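Local coordinates for carbamate kinase (Aeropyrum pernix, PDB 2E9Y), which probably catalyses the reversible phosphorylation of carbamate by ATP, giving carbamoyl phosphate and ADP, at residues 292-296 and 307-313; 58-62 and 84-89. All coordinates share one frame; numbering follows the deposited sequence.

Contact 1 (292-296 and 307-313)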
loop_
_atom_site.group_PDB
_atom_site.type_symbol
_atom_site.label_atom_id
_atom_site.label_comp_id
_atom_site.label_asym_id
_atom_site.label_seq_id
_atom_site.Cartn_x
_atom_site.Cartn_y
_atom_site.Cartn_z
ATOM N N PRO A 292 -6.893 25.630 17.852
ATOM C CA PRO A 292 -7.707 24.658 18.587
ATOM C C PRO A 292 -7.672 23.247 17.996
ATOM O O PRO A 292 -7.429 23.059 16.807
ATOM C CB PRO A 292 -9.114 25.252 18.516
ATOM C CG PRO A 292 -8.871 26.717 18.356
ATOM C CD PRO A 292 -7.721 26.756 17.388
ATOM N N ALA A 293 -7.915 22.263 18.852
ATOM C CA ALA A 293 -7.971 20.867 18.443
ATOM C C ALA A 293 -9.283 20.380 19.038
ATOM O O ALA A 293 -9.727 20.900 20.059
ATOM C CB ALA A 293 -6.803 20.088 19.026
ATOM N N VAL A 294 -9.919 19.403 18.406
ATOM C CA VAL A 294 -11.176 18.905 18.942
ATOM C C VAL A 294 -11.234 17.380 18.938
ATOM O O VAL A 294 -10.750 16.727 18.012
ATOM C CB VAL A 294 -12.374 19.493 18.155
ATOM C CG1 VAL A 294 -12.281 19.102 16.681
ATOM C CG2 VAL A 294 -13.682 19.021 18.770
ATOM N N ILE A 295 -11.805 16.824 20.002
ATOM C CA ILE A 295 -11.953 15.381 20.143
ATOM C C ILE A 295 -13.440 15.087 20.265
ATOM O O ILE A 295 -14.108 15.589 21.175
ATOM C CB ILE A 295 -11.227 14.863 21.399
ATOM C CG1 ILE A 295 -9.724 15.135 21.277
ATOM C CG2 ILE A 295 -11.483 13.367 21.571
ATOM C CD1 ILE A 295 -8.942 14.868 22.550
ATOM N N GLY A 296 -13.966 14.286 19.345
ATOM C CA GLY A 296 -15.382 13.975 19.393
ATOM C C GLY A 296 -15.765 12.644 18.782
ATOM O O GLY A 296 -14.909 11.816 18.469
ATOM N N LEU A 307 -16.821 22.809 15.626
ATOM C CA LEU A 307 -16.553 23.087 17.030
ATOM C C LEU A 307 -17.846 23.203 17.830
ATOM O O LEU A 307 -17.910 23.870 18.855
ATOM C CB LEU A 307 -15.715 24.363 17.135
ATOM C CG LEU A 307 -14.370 24.223 16.411
ATOM C CD1 LEU A 307 -13.452 25.418 16.661
ATOM C CD2 LEU A 307 -13.581 22.982 16.836
ATOM N N GLN A 308 -18.920 22.571 17.322
ATOM C CA GLN A 308 -20.206 22.643 18.007
ATOM C C GLN A 308 -20.536 21.346 18.756
ATOM O O GLN A 308 -21.579 21.189 19.365
ATOM C CB GLN A 308 -21.286 22.920 16.966
ATOM C CG GLN A 308 -21.057 24.222 16.202
ATOM C CD GLN A 308 -20.939 25.372 17.175
ATOM O OE1 GLN A 308 -21.799 25.639 17.999
ATOM N NE2 GLN A 308 -19.817 26.103 17.017
ATOM N N ALA A 309 -19.612 20.376 18.642
ATOM C CA ALA A 309 -19.764 19.127 19.378
ATOM C C ALA A 309 -18.403 18.601 19.800
ATOM O O ALA A 309 -17.372 19.038 19.304
ATOM C CB ALA A 309 -20.451 18.107 18.464
ATOM N N GLY A 310 -18.377 17.667 20.743
ATOM C CA GLY A 310 -17.111 17.131 21.210
ATOM C C GLY A 310 -16.395 18.074 22.159
ATOM O O GLY A 310 -16.958 19.079 22.595
ATOM N N THR A 311 -15.147 17.751 22.477
ATOM C CA THR A 311 -14.353 18.572 23.383
ATOM C C THR A 311 -13.356 19.442 22.628
ATOM O O THR A 311 -12.459 18.934 21.959
ATOM C CB THR A 311 -13.569 17.698 24.379
ATOM O OG1 THR A 311 -14.485 16.894 25.129
ATOM C CG2 THR A 311 -12.763 18.568 25.337
ATOM N N VAL A 312 -13.516 20.757 22.735
ATOM C CA VAL A 312 -12.603 21.676 22.073
ATOM C C VAL A 312 -11.458 22.011 23.028
ATOM O O VAL A 312 -11.679 22.539 24.120
ATOM C CB VAL A 312 -13.314 22.983 21.670
ATOM C CG1 VAL A 312 -12.340 23.900 20.947
ATOM C CG2 VAL A 312 -14.509 22.672 20.788
ATOM N N VAL A 313 -10.238 21.681 22.619
ATOM C CA VAL A 313 -9.057 21.955 23.425
ATOM C C VAL A 313 -8.548 23.317 22.972
ATOM O O VAL A 313 -8.103 23.476 21.834
ATOM C CB VAL A 313 -7.976 20.870 23.212
ATOM C CG1 VAL A 313 -6.758 21.169 24.065
ATOM C CG2 VAL A 313 -8.549 19.496 23.565
#
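Val294 rests its CB on CD2 of Leu307, 3.9 Å away, the two side chains crossing obliquely. Its CG2, anti to the backbone N, leans over the turn that brings the chain back and lies 3.7 Å from Ala309 O; Val312, its antiparallel non-hydrogen-bonded partner, shares that face. On the other face Ala293 sits beside Val313, CB to CB 4.4 Å, and Ile295 pairs with Thr311; beta-branched residues suit such an extended, buried ribbon. Gly310, at positive phi, passes so close that a CB on it would run into Ile295 O, and its CA lies 4.0 Å from that of Gly296. Between the two apolar faces, four nearly straight backbone hydrogen bonds join the strands: Val313 N to Ala293 O and Thr311 N to Ile295 O are both 2.7 Å, while Ile295 N to Thr311 O is 3.0 Å and Ala293 N to Val313 O 3.2 Å. The Thr311 hydroxyl hydrogen-bonds outside the pair, to Leu253 O and Val241 N. Strand 293-297 also pairs in parallel with 231-236, and 311-314 with 255-257; helix 301-305 packs on Val294, whereas helix 275-289 covers Ala293, Ile295 and Val313.

Contact 2 (58-62 and 84-89)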
loop_
_atom_site.group_PDB
_atom_site.type_symbol
_atom_site.label_atom_id
_atom_site.label_comp_id
_atom_site.label_asym_id
_atom_site.label_seq_id
_atom_site.Cartn_x
_atom_site.Cartn_y
_atom_site.Cartn_z
ATOM N N GLN A 58 -5.979 -4.974 12.020
ATOM C CA GLN A 58 -5.450 -5.325 10.709
ATOM C C GLN A 58 -3.996 -5.782 10.724
ATOM O O GLN A 58 -3.659 -6.815 10.142
ATOM C CB GLN A 58 -5.618 -4.142 9.745
ATOM C CG GLN A 58 -7.078 -3.770 9.472
ATOM C CD GLN A 58 -7.718 -2.954 10.589
ATOM O OE1 GLN A 58 -7.017 -2.385 11.436
ATOM N NE2 GLN A 58 -9.041 -2.907 10.611
ATOM N N VAL A 59 -3.128 -5.018 11.382
ATOM C CA VAL A 59 -1.727 -5.402 11.430
ATOM C C VAL A 59 -1.586 -6.661 12.296
ATOM O O VAL A 59 -0.709 -7.499 12.063
ATOM C CB VAL A 59 -0.838 -4.225 11.950
ATOM C CG1 VAL A 59 -0.945 -4.090 13.464
ATOM C CG2 VAL A 59 0.600 -4.435 11.513
ATOM N N GLY A 60 -2.479 -6.818 13.271
ATOM C CA GLY A 60 -2.432 -8.002 14.110
ATOM C C GLY A 60 -2.798 -9.230 13.294
ATOM O O GLY A 60 -2.174 -10.287 13.421
ATOM N N TYR A 61 -3.812 -9.082 12.445
ATOM C CA TYR A 61 -4.269 -10.160 11.574
ATOM C C TYR A 61 -3.133 -10.609 10.661
ATOM O O TYR A 61 -2.865 -11.806 10.525
ATOM C CB TYR A 61 -5.456 -9.684 10.726
ATOM C CG TYR A 61 -5.829 -10.614 9.584
ATOM C CD1 TYR A 61 -6.522 -11.801 9.820
ATOM C CD2 TYR A 61 -5.486 -10.302 8.271
ATOM C CE1 TYR A 61 -6.867 -12.656 8.768
ATOM C CE2 TYR A 61 -5.818 -11.144 7.214
ATOM C CZ TYR A 61 -6.512 -12.321 7.467
ATOM O OH TYR A 61 -6.859 -13.144 6.419
ATOM N N LEU A 62 -2.463 -9.650 10.024
ATOM C CA LEU A 62 -1.354 -9.979 9.135
ATOM C C LEU A 62 -0.234 -10.697 9.878
ATOM O O LEU A 62 0.336 -11.663 9.374
ATOM C CB LEU A 62 -0.810 -8.711 8.477
ATOM C CG LEU A 62 -1.798 -8.052 7.510
ATOM C CD1 LEU A 62 -1.181 -6.775 6.938
ATOM C CD2 LEU A 62 -2.131 -9.031 6.376
ATOM N N MET A 84 1.464 -2.682 4.376
ATOM C CA MET A 84 0.353 -3.420 3.796
ATOM C C MET A 84 -0.987 -2.872 4.282
ATOM O O MET A 84 -1.931 -2.701 3.521
ATOM C CB MET A 84 0.493 -4.889 4.200
ATOM C CG MET A 84 1.543 -5.628 3.368
ATOM S SD MET A 84 1.599 -7.385 3.745
ATOM C CE MET A 84 3.124 -7.775 2.876
ATOM N N THR A 85 -1.091 -2.601 5.587
ATOM C CA THR A 85 -2.352 -2.093 6.124
ATOM C C THR A 85 -2.694 -0.709 5.580
ATOM O O THR A 85 -3.867 -0.332 5.534
ATOM C CB THR A 85 -2.371 -2.035 7.689
ATOM O OG1 THR A 85 -1.422 -1.073 8.170
ATOM C CG2 THR A 85 -2.056 -3.403 8.274
ATOM N N GLN A 86 -1.688 0.062 5.179
ATOM C CA GLN A 86 -1.977 1.385 4.633
ATOM C C GLN A 86 -2.701 1.233 3.297
ATOM O O GLN A 86 -3.608 2.003 2.985
ATOM C CB GLN A 86 -0.695 2.218 4.453
ATOM C CG GLN A 86 0.015 2.545 5.769
ATOM C CD GLN A 86 1.185 3.517 5.610
ATOM O OE1 GLN A 86 1.725 3.695 4.516
ATOM N NE2 GLN A 86 1.589 4.137 6.718
ATOM N N ALA A 87 -2.316 0.232 2.512
ATOM C CA ALA A 87 -2.968 0.002 1.223
ATOM C C ALA A 87 -4.324 -0.677 1.421
ATOM O O ALA A 87 -5.299 -0.354 0.737
ATOM C CB ALA A 87 -2.078 -0.861 0.335
ATOM N N TRP A 88 -4.378 -1.612 2.364
ATOM C CA TRP A 88 -5.603 -2.349 2.663
ATOM C C TRP A 88 -6.700 -1.390 3.145
ATOM O O TRP A 88 -7.729 -1.231 2.484
ATOM C CB TRP A 88 -5.281 -3.422 3.716
ATOM C CG TRP A 88 -6.430 -4.183 4.327
ATOM C CD1 TRP A 88 -7.759 -4.109 4.000
ATOM C CD2 TRP A 88 -6.335 -5.123 5.405
ATOM N NE1 TRP A 88 -8.494 -4.945 4.818
ATOM C CE2 TRP A 88 -7.641 -5.579 5.685
ATOM C CE3 TRP A 88 -5.264 -5.624 6.162
ATOM C CZ2 TRP A 88 -7.908 -6.515 6.695
ATOM C CZ3 TRP A 88 -5.530 -6.553 7.164
ATOM C CH2 TRP A 88 -6.843 -6.988 7.420
ATOM N N ILE A 89 -6.465 -0.727 4.271
ATOM C CA ILE A 89 -7.455 0.195 4.820
ATOM C C ILE A 89 -7.610 1.433 3.936
ATOM O O ILE A 89 -8.726 1.922 3.716
ATOM C CB ILE A 89 -7.069 0.612 6.256
ATOM C CG1 ILE A 89 -6.985 -0.627 7.155
ATOM C CG2 ILE A 89 -8.115 1.563 6.826
ATOM C CD1 ILE A 89 -6.316 -0.366 8.506
#
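Trp88 lays its indole over the side chain of Gln58 in a helix-helix packing of the amino acid kinase fold, where helices 56-67 and 78-103 meet with their local axes 10.2 Å apart and inclined at 120°. That wide spacing suits large side chains. The six-membered ring of Trp88 reaches into a hollow lined by Gln58, Tyr61 and Leu62. Gln58 CG makes a CH-pi contact with one face, 3.9 Å from the ring centroid and nearly on its normal, and Leu62 CG lies at the ring's edge. Tyr61 meets the indole obliquely, the ring planes 67° apart, and its OH hydrogen-bonds to Pro74 O of the second subunit. Gln58 suits its place because its long aliphatic part, bent at chi2 (79°), can serve two neighbours, the indole and Ile89, whose CD1 lies 3.6 Å from Gln58 CG. Were Trp88 an alanine, the hollow between Gln58, Tyr61 and Leu62 would probably lose its filling, leaving Gln58 CG without the aromatic face it packs on. Beside the indole a smaller bump, the Thr85 methyl, fits among Gln58 CB, Val59 and Leu62, where the compact threonine leaves room for them; its hydroxyl bonds instead to Thr82 O and Asn55 ND2. Met84 and Trp88 also pack against Trp88 and Met84 of the second subunit, so this layer borders the dimer interface. Leu62 CD1 fits between two atoms of the facing helix, 3.7 Å from both Met84 CB and Thr85 CG2.

The contacts lie on opposite sides of the chain's centre, their nearest atoms about 17 Å apart, and share no helix or strand. Contact 2 is the deeper: its centre is about 12 Å from the chain's centre and every touching residue is buried. Contact 1, about 18 Å out, is mostly buried but has partly exposed Pro292, Leu307 and Ala309 at its margin. Contact 1 joins two strands of the large mixed sheet by a ladder of main-chain bonds, small and branched side chains clothing both faces. In contact 2 the helix backbones stay well apart, so bulky side chains bridge the distance by apolar and CH-pi packing. The second subunit reaches contact 2, whereas no other chain of the assembly touches 292-296 or 307-313.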